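Local coordinates for putative hydrolase (Agrobacterium vitis, PDB 3LLC), which probably acts as an alpha/beta-hydrolase esterase that cleaves fatty acyl thioesters from proteins and may also hydrolyse acyl-glucuronides, at residues G19-S24 and I89-E94; I70-S75 and L97-H102. One frame throughout, in Å; residues are numbered along the deposited sequence. Where two conformers were deposited one is given.

Contact 1 of 2, residues G19-S24 and I89-E94; sequences GSDARS and ISRWLE
Asp21 and Arg91 mark the nearest approach of the two backbones, CA to CA 9.5 Å, where a short 3-10 turn leading into strand 23-30 faces the N-terminal part of helix 89-103; a gap this wide is bridged by long side chains. Arg23 does most of the bridging. Its chain bends at chi2 (-99°) and carries the guanidinium across to the helix, where NH2 makes two bonds in the guanidinium plane. Arg23 NH2 reaches Glu94 OE1 at 2.9 Å in a nearly straight salt bridge, meeting that oxygen from above the carboxylate plane; the other bond, from Arg23 NH2 to the backbone O of Arg91 at 3.1 Å, is more bent. Arg23 NH1 turns back to Asp21 O within its own segment (3.0 Å), and NE is paired with Glu95, so all three guanidinium nitrogens have a partner, which fixes the rotation of the group. In the alpha/beta-hydrolase fold this ties the second strand of the central sheet to the helix that follows strand 68-72. Arg91, bent at chi3 (59°), stacks on one face of the Arg23 guanidinium in an offset fashion, its NH1 over the rim, with centres 4.0 Å apart and planes 24° apart. Two cations can stack like this because their edges remain available to acceptors, and the carboxylates of Glu94, Glu95 and Asp21 probably offset the charge; the salt bridge from Asp21 OD1 to Arg91 NH1 is long. One water links Arg91 NH2 to Asp21 O, weakly on the latter side, while another joins Arg23 NH1 to Glu94 OE1, giving that carboxylate oxygen a second donor.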
ATOM      1  N   GLY A  19      10.613  -5.833  22.213  1.00 27.62           N
ATOM      2  CA  GLY A  19      11.067  -7.177  22.570  1.00 27.85           C
ATOM      3  C   GLY A  19      11.345  -8.041  21.359  1.00 29.34           C
ATOM      4  O   GLY A  19      11.992  -7.597  20.407  1.00 27.67           O
ATOM      5  N   SER A  20      10.835  -9.264  21.372  1.00 28.80           N
ATOM      6  CA  SER A  20      11.095 -10.206  20.279  1.00 29.72           C
ATOM      7  C   SER A  20      10.305  -9.879  19.018  1.00 29.80           C
ATOM      8  O   SER A  20      10.542 -10.486  17.979  1.00 32.88           O
ATOM      9  CB  SER A  20      10.828 -11.652  20.724  1.00 30.54           C
ATOM     10  OG  SER A  20       9.443 -11.873  20.881  1.00 31.73           O
ATOM     11  N   ASP A  21       9.366  -8.937  19.104  1.00 27.03           N
ATOM     12  CA  ASP A  21       8.694  -8.400  17.926  1.00 28.73           C
ATOM     13  C   ASP A  21       9.389  -7.194  17.280  1.00 24.66           C
ATOM     14  O   ASP A  21       8.921  -6.728  16.242  1.00 29.20           O
ATOM     15  CB  ASP A  21       7.233  -8.026  18.261  1.00 29.76           C
ATOM     16  CG  ASP A  21       6.378  -9.247  18.616  1.00 38.39           C
ATOM     17  OD1 ASP A  21       6.518 -10.303  17.967  1.00 44.35           O
ATOM     18  OD2 ASP A  21       5.556  -9.145  19.544  1.00 46.51           O
ATOM     19  N   ALA A  22      10.453  -6.675  17.876  1.00 24.33           N
ATOM     20  CA  ALA A  22      11.139  -5.494  17.322  1.00 24.35           C
ATOM     21  C   ALA A  22      11.741  -5.834  15.956  1.00 25.95           C
ATOM     22  O   ALA A  22      12.235  -6.940  15.744  1.00 29.52           O
ATOM     23  CB  ALA A  22      12.188  -4.968  18.252  1.00 21.22           C
ATOM     24  N   ARG A  23      11.650  -4.905  15.018  1.00 22.45           N
ATOM     25  CA  ARG A  23      12.325  -5.044  13.735  1.00 21.56           C
ATOM     26  C   ARG A  23      12.759  -3.677  13.215  1.00 21.52           C
ATOM     27  O   ARG A  23      12.097  -2.662  13.465  1.00 21.52           O
ATOM     28  CB  ARG A  23      11.422  -5.763  12.709  1.00 20.52           C
ATOM     29  CG  ARG A  23      10.110  -5.068  12.336  1.00 23.62           C
ATOM     30  CD  ARG A  23       8.969  -5.641  13.076  1.00 24.97           C
ATOM     31  NE  ARG A  23       7.649  -5.151  12.683  1.00 24.24           N
ATOM     32  CZ  ARG A  23       6.664  -4.934  13.547  1.00 22.29           C
ATOM     33  NH1 ARG A  23       6.869  -5.120  14.859  1.00 23.82           N
ATOM     34  NH2 ARG A  23       5.478  -4.529  13.121  1.00 20.90           N
ATOM     35  N   SER A  24      13.863  -3.662  12.477  1.00 17.43           N
ATOM     36  CA  SER A  24      14.378  -2.426  11.877  0.70 18.05           C
ATOM     37  C   SER A  24      13.877  -2.276  10.430  1.00 20.19           C
ATOM     38  O   SER A  24      14.049  -3.185   9.595  1.00 18.15           O
ATOM     39  CB  SER A  24      15.915  -2.382  11.899  0.70 14.43           C
ATOM     40  OG  SER A  24      16.485  -2.336  13.200  0.70 12.34           O
ATOM     41  N   ILE A  89      -0.966  -7.992   7.752  1.00 18.87           N
ATOM     42  CA  ILE A  89      -1.484  -6.661   7.524  1.00 17.82           C
ATOM     43  C   ILE A  89      -1.290  -5.785   8.783  1.00 18.73           C
ATOM     44  O   ILE A  89      -0.839  -4.625   8.647  1.00 20.60           O
ATOM     45  CB  ILE A  89      -2.950  -6.662   7.045  1.00 18.22           C
ATOM     46  CG1 ILE A  89      -3.132  -7.453   5.725  1.00 24.62           C
ATOM     47  CG2 ILE A  89      -3.460  -5.252   6.827  1.00 20.96           C
ATOM     48  CD1 ILE A  89      -2.397  -6.885   4.570  1.00 21.31           C
ATOM     49  N   SER A  90      -1.617  -6.300   9.970  1.00 20.13           N
ATOM     50  CA  SER A  90      -1.426  -5.506  11.195  1.00 19.34           C
ATOM     51  C   SER A  90       0.031  -5.035  11.392  1.00 22.48           C
ATOM     52  O   SER A  90       0.277  -3.864  11.755  1.00 19.79           O
ATOM     53  CB  SER A  90      -1.907  -6.240  12.445  1.00 22.11           C
ATOM     54  OG  SER A  90      -3.319  -6.422  12.445  1.00 19.46           O
ATOM     55  N   ARG A  91       1.004  -5.945  11.208  1.00 19.89           N
ATOM     56  CA  ARG A  91       2.424  -5.596  11.394  1.00 20.84           C
ATOM     57  C   ARG A  91       2.935  -4.609  10.343  1.00 20.76           C
ATOM     58  O   ARG A  91       3.714  -3.686  10.658  1.00 19.45           O
ATOM     59  CB  ARG A  91       3.328  -6.857  11.416  1.00 19.95           C
ATOM     60  CG  ARG A  91       3.277  -7.570  12.751  1.00 24.54           C
ATOM     61  CD  ARG A  91       3.883  -8.942  12.718  1.00 27.29           C
ATOM     62  NE  ARG A  91       5.294  -9.032  12.324  1.00 27.23           N
ATOM     63  CZ  ARG A  91       6.345  -8.877  13.136  1.00 31.95           C
ATOM     64  NH1 ARG A  91       6.202  -8.533  14.417  1.00 33.34           N
ATOM     65  NH2 ARG A  91       7.573  -9.054  12.650  1.00 32.82           N
ATOM     66  N   TRP A  92       2.497  -4.788   9.090  1.00 20.91           N
ATOM     67  CA  TRP A  92       2.938  -3.929   7.992  1.00 21.07           C
ATOM     68  C   TRP A  92       2.294  -2.534   8.088  1.00 20.84           C
ATOM     69  O   TRP A  92       2.941  -1.528   7.807  1.00 20.46           O
ATOM     70  CB  TRP A  92       2.661  -4.607   6.635  1.00 20.72           C
ATOM     71  CG  TRP A  92       3.566  -5.837   6.419  1.00 22.86           C
ATOM     72  CD1 TRP A  92       4.846  -5.979   6.850  1.00 20.27           C
ATOM     73  CD2 TRP A  92       3.257  -7.058   5.690  1.00 19.82           C
ATOM     74  NE1 TRP A  92       5.365  -7.205   6.457  1.00 23.00           N
ATOM     75  CE2 TRP A  92       4.418  -7.877   5.741  1.00 21.33           C
ATOM     76  CE3 TRP A  92       2.130  -7.530   5.022  1.00 21.72           C
ATOM     77  CZ2 TRP A  92       4.479  -9.143   5.124  1.00 22.94           C
ATOM     78  CZ3 TRP A  92       2.181  -8.799   4.431  1.00 21.21           C
ATOM     79  CH2 TRP A  92       3.342  -9.589   4.502  1.00 20.02           C
ATOM     80  N   LEU A  93       1.060  -2.481   8.581  1.00 21.42           N
ATOM     81  CA  LEU A  93       0.420  -1.211   8.902  1.00 19.49           C
ATOM     82  C   LEU A  93       1.157  -0.501  10.040  1.00 19.81           C
ATOM     83  O   LEU A  93       1.378   0.718   9.966  1.00 21.23           O
ATOM     84  CB  LEU A  93      -1.052  -1.439   9.293  1.00 19.73           C
ATOM     85  CG  LEU A  93      -1.804  -0.235   9.897  1.00 20.81           C
ATOM     86  CD1 LEU A  93      -1.921   0.937   8.855  1.00 20.89           C
ATOM     87  CD2 LEU A  93      -3.243  -0.695  10.360  1.00 21.11           C
ATOM     88  N   GLU A  94       1.505  -1.236  11.095  1.00 19.14           N
ATOM     89  CA  GLU A  94       2.232  -0.681  12.216  1.00 20.21           C
ATOM     90  C   GLU A  94       3.540  -0.018  11.752  1.00 21.02           C
ATOM     91  O   GLU A  94       3.949   1.045  12.251  1.00 18.60           O
ATOM     92  CB  GLU A  94       2.539  -1.777  13.240  1.00 21.00           C
ATOM     93  CG  GLU A  94       3.229  -1.275  14.495  1.00 21.96           C
ATOM     94  CD  GLU A  94       3.595  -2.376  15.502  1.00 27.17           C
ATOM     95  OE1 GLU A  94       3.609  -3.590  15.151  1.00 26.42           O
ATOM     96  OE2 GLU A  94       3.898  -2.011  16.659  1.00 31.54           O
TER
HETATM   97  O   HOH W   1       9.806  -9.517  14.462  1.00 41.80           O
HETATM   98  O   HOH W   2       4.718  -5.297  16.956  1.00 28.76           O

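Contact 2 of 2, residues I70-S75 and L97-H102; sequences IRFDYS and LAVLDH
Val99 turns its two methyl groups toward strand 68-72 and spends one on each of two inward-facing residues. Val99 CG1 meets Ile70 CG2 at 3.7 Å, the tighter half of the contact, the two branched chains running past each other in opposite directions. Val99 CG2 lies over one face of the Phe72 ring, at a looser 4.1 Å from Phe72 CG. The ring stands there because chi1 of 68° sets CG between the backbone N and the carbonyl carbon. A beta-branched valine suits this place, since its short fork touches two strand residues at once and the helix can come close: the CA atoms of Phe72 and Val99 are 7.9 Å apart. No hydrogen bond crosses; all three residues are buried, and apolar packing alone joins the segments. Leu100 continues the buried flank, packing on Leu127, Pro105 and Thr135. Toward solvent the helix changes character: Asp101, partly exposed, forms a salt bridge with Arg130, and His102 is exposed. Alternation along the strand sends Arg71 to the opposite side of the sheet, where NH1 bonds to Met50 O. Strand 68-72 runs between strands 23-30 and 39-43, so Ile70 and Phe72 also touch residues of both neighbours, and helix 89-103 packs over them beside helix 115-128, as one of the helices that flank the central sheet of the alpha/beta-hydrolase fold.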
ATOM      1  N   ILE A  70       8.747   9.746   0.612  1.00 18.84           N
ATOM      2  CA  ILE A  70       9.150   8.678   1.548  1.00 17.18           C
ATOM      3  C   ILE A  70       8.892   7.310   0.895  1.00 19.32           C
ATOM      4  O   ILE A  70       7.792   7.044   0.431  1.00 20.72           O
ATOM      5  CB  ILE A  70       8.418   8.741   2.892  1.00 19.06           C
ATOM      6  CG1 ILE A  70       8.771  10.017   3.654  1.00 21.90           C
ATOM      7  CG2 ILE A  70       8.740   7.503   3.766  1.00 19.82           C
ATOM      8  CD1 ILE A  70       7.879  10.307   4.850  1.00 24.28           C
ATOM      9  N   ARG A  71       9.918   6.455   0.882  1.00 18.85           N
ATOM     10  CA  ARG A  71       9.728   5.022   0.574  1.00 19.03           C
ATOM     11  C   ARG A  71      10.328   4.209   1.703  1.00 18.85           C
ATOM     12  O   ARG A  71      11.278   4.683   2.359  1.00 19.05           O
ATOM     13  CB  ARG A  71      10.449   4.653  -0.719  1.00 19.52           C
ATOM     14  CG  ARG A  71       9.882   5.324  -1.973  1.00 20.99           C
ATOM     15  CD  ARG A  71      10.799   5.114  -3.199  1.00 18.15           C
ATOM     16  NE  ARG A  71      12.016   5.900  -3.156  1.00 21.18           N
ATOM     17  CZ  ARG A  71      13.209   5.509  -3.590  1.00 23.24           C
ATOM     18  NH1 ARG A  71      13.414   4.287  -4.075  1.00 26.66           N
ATOM     19  NH2 ARG A  71      14.227   6.338  -3.497  1.00 25.20           N
ATOM     20  N   PHE A  72       9.769   3.018   1.948  1.00 18.68           N
ATOM     21  CA  PHE A  72      10.319   2.085   2.943  1.00 18.12           C
ATOM     22  C   PHE A  72      10.007   0.634   2.531  1.00 18.71           C
ATOM     23  O   PHE A  72       9.113   0.401   1.715  1.00 20.67           O
ATOM     24  CB  PHE A  72       9.760   2.378   4.330  1.00 18.66           C
ATOM     25  CG  PHE A  72       8.302   2.068   4.457  1.00 20.95           C
ATOM     26  CD1 PHE A  72       7.344   2.962   3.974  1.00 24.10           C
ATOM     27  CD2 PHE A  72       7.865   0.863   5.018  1.00 22.14           C
ATOM     28  CE1 PHE A  72       6.001   2.663   4.040  1.00 23.39           C
ATOM     29  CE2 PHE A  72       6.501   0.565   5.104  1.00 25.02           C
ATOM     30  CZ  PHE A  72       5.571   1.482   4.602  1.00 25.87           C
ATOM     31  N   ASP A  73      10.788  -0.306   3.057  1.00 19.90           N
ATOM     32  CA  ASP A  73      10.566  -1.756   2.822  1.00 17.73           C
ATOM     33  C   ASP A  73       9.817  -2.354   4.010  1.00 18.06           C
ATOM     34  O   ASP A  73      10.223  -2.201   5.169  1.00 20.33           O
ATOM     35  CB  ASP A  73      11.881  -2.499   2.607  1.00 17.75           C
ATOM     36  CG  ASP A  73      12.430  -2.374   1.143  1.00 19.10           C
ATOM     37  OD1 ASP A  73      11.602  -2.352   0.195  1.00 23.44           O
ATOM     38  OD2 ASP A  73      13.678  -2.350   0.977  1.00 17.89           O
ATOM     39  N   TYR A  74       8.724  -3.042   3.720  1.00 18.85           N
ATOM     40  CA  TYR A  74       8.018  -3.824   4.755  1.00 19.23           C
ATOM     41  C   TYR A  74       8.955  -4.853   5.402  1.00 19.71           C
ATOM     42  O   TYR A  74       9.941  -5.278   4.783  1.00 17.44           O
ATOM     43  CB  TYR A  74       6.838  -4.570   4.160  1.00 21.53           C
ATOM     44  CG  TYR A  74       5.754  -3.743   3.489  1.00 20.64           C
ATOM     45  CD1 TYR A  74       4.972  -2.844   4.222  1.00 23.13           C
ATOM     46  CD2 TYR A  74       5.428  -3.934   2.151  1.00 24.00           C
ATOM     47  CE1 TYR A  74       3.948  -2.121   3.601  1.00 20.74           C
ATOM     48  CE2 TYR A  74       4.395  -3.211   1.540  1.00 20.64           C
ATOM     49  CZ  TYR A  74       3.655  -2.314   2.284  1.00 22.68           C
ATOM     50  OH  TYR A  74       2.653  -1.599   1.673  1.00 22.45           O
ATOM     51  N   SER A  75       8.716  -5.193   6.672  1.00 18.21           N
ATOM     52  CA  SER A  75       9.454  -6.279   7.283  1.00 17.72           C
ATOM     53  C   SER A  75       9.345  -7.539   6.381  1.00 17.25           C
ATOM     54  O   SER A  75       8.303  -7.777   5.771  1.00 17.47           O
ATOM     55  CB  SER A  75       8.979  -6.610   8.715  1.00 19.99           C
ATOM     56  OG  SER A  75       7.596  -6.930   8.770  1.00 17.84           O
ATOM     57  N   LEU A  97       2.770   3.329   9.814  1.00 21.49           N
ATOM     58  CA  LEU A  97       2.461   4.396  10.767  0.50 21.51           C
ATOM     59  C   LEU A  97       3.731   4.866  11.507  1.00 23.01           C
ATOM     60  O   LEU A  97       3.915   6.075  11.751  1.00 23.34           O
ATOM     61  CB  LEU A  97       1.363   3.925  11.736  0.50 22.81           C
ATOM     62  CG  LEU A  97       0.811   4.899  12.780  0.50 21.06           C
ATOM     63  CD1 LEU A  97       0.374   6.196  12.107  0.50 16.81           C
ATOM     64  CD2 LEU A  97      -0.356   4.269  13.569  0.50 14.27           C
ATOM     65  N   ALA A  98       4.610   3.927  11.893  1.00 19.69           N
ATOM     66  CA  ALA A  98       5.859   4.284  12.558  1.00 19.69           C
ATOM     67  C   ALA A  98       6.780   5.144  11.669  1.00 17.46           C
ATOM     68  O   ALA A  98       7.475   6.047  12.148  1.00 17.87           O
ATOM     69  CB  ALA A  98       6.615   3.026  13.065  1.00 18.87           C
ATOM     70  N   VAL A  99       6.812   4.834  10.383  1.00 20.20           N
ATOM     71  CA  VAL A  99       7.642   5.591   9.449  1.00 20.89           C
ATOM     72  C   VAL A  99       7.071   7.020   9.330  1.00 21.54           C
ATOM     73  O   VAL A  99       7.809   8.012   9.450  1.00 19.42           O
ATOM     74  CB  VAL A  99       7.701   4.890   8.090  1.00 22.33           C
ATOM     75  CG1 VAL A  99       8.255   5.860   7.016  1.00 24.58           C
ATOM     76  CG2 VAL A  99       8.559   3.616   8.222  1.00 21.35           C
ATOM     77  N   LEU A 100       5.749   7.124   9.169  1.00 22.59           N
ATOM     78  CA  LEU A 100       5.117   8.443   9.122  0.50 23.96           C
ATOM     79  C   LEU A 100       5.360   9.247  10.408  1.00 25.42           C
ATOM     80  O   LEU A 100       5.697  10.442  10.329  1.00 27.21           O
ATOM     81  CB  LEU A 100       3.622   8.333   8.782  0.50 23.68           C
ATOM     82  CG  LEU A 100       2.899   9.630   8.406  0.50 21.87           C
ATOM     83  CD1 LEU A 100       3.251  10.067   6.989  0.50 26.39           C
ATOM     84  CD2 LEU A 100       1.418   9.424   8.545  0.50 22.54           C
ATOM     85  N   ASP A 101       5.229   8.617  11.582  1.00 24.81           N
ATOM     86  CA  ASP A 101       5.452   9.299  12.858  1.00 24.70           C
ATOM     87  C   ASP A 101       6.922   9.671  13.119  1.00 24.33           C
ATOM     88  O   ASP A 101       7.221  10.573  13.927  1.00 23.93           O
ATOM     89  CB  ASP A 101       4.931   8.458  14.030  1.00 27.45           C
ATOM     90  CG  ASP A 101       3.383   8.300  14.023  1.00 36.94           C
ATOM     91  OD1 ASP A 101       2.681   9.040  13.276  1.00 40.05           O
ATOM     92  OD2 ASP A 101       2.869   7.430  14.776  1.00 35.18           O
ATOM     93  N   HIS A 102       7.846   8.988  12.443  1.00 22.12           N
ATOM     94  CA  HIS A 102       9.272   9.305  12.589  1.00 22.37           C
ATOM     95  C   HIS A 102       9.593  10.636  11.879  1.00 20.67           C
ATOM     96  O   HIS A 102      10.325  11.441  12.395  1.00 21.64           O
ATOM     97  CB  HIS A 102      10.126   8.163  12.026  1.00 20.54           C
ATOM     98  CG  HIS A 102      11.607   8.347  12.204  1.00 24.76           C
ATOM     99  ND1 HIS A 102      12.263   8.036  13.380  1.00 27.79           N
ATOM    100  CD2 HIS A 102      12.562   8.795  11.351  1.00 24.37           C
ATOM    101  CE1 HIS A 102      13.551   8.317  13.254  1.00 27.28           C
ATOM    102  NE2 HIS A 102      13.762   8.759  12.027  1.00 26.53           N
TER

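Both contacts fasten helix 89-103 to the same sheet, contact 1 from its N-terminal part to strand 23-30 and contact 2 from farther along to the adjoining strand 68-72. Their chemistry follows their depth. Contact 2 is wholly buried and apolar, with short branched and aromatic side chains suited to a closely applied helix; contact 1 lies nearer the surface, where a wider separation is spanned by long charged chains and water. The two meet directly: Trp92 packs on Tyr74, its NE1 probably hydrogen-bonds to Ser75 O, and Arg23 touches Ser75. Glu95, the partner of Arg23, adds a further tie by accepting a bond from Ser75 OG through OE2.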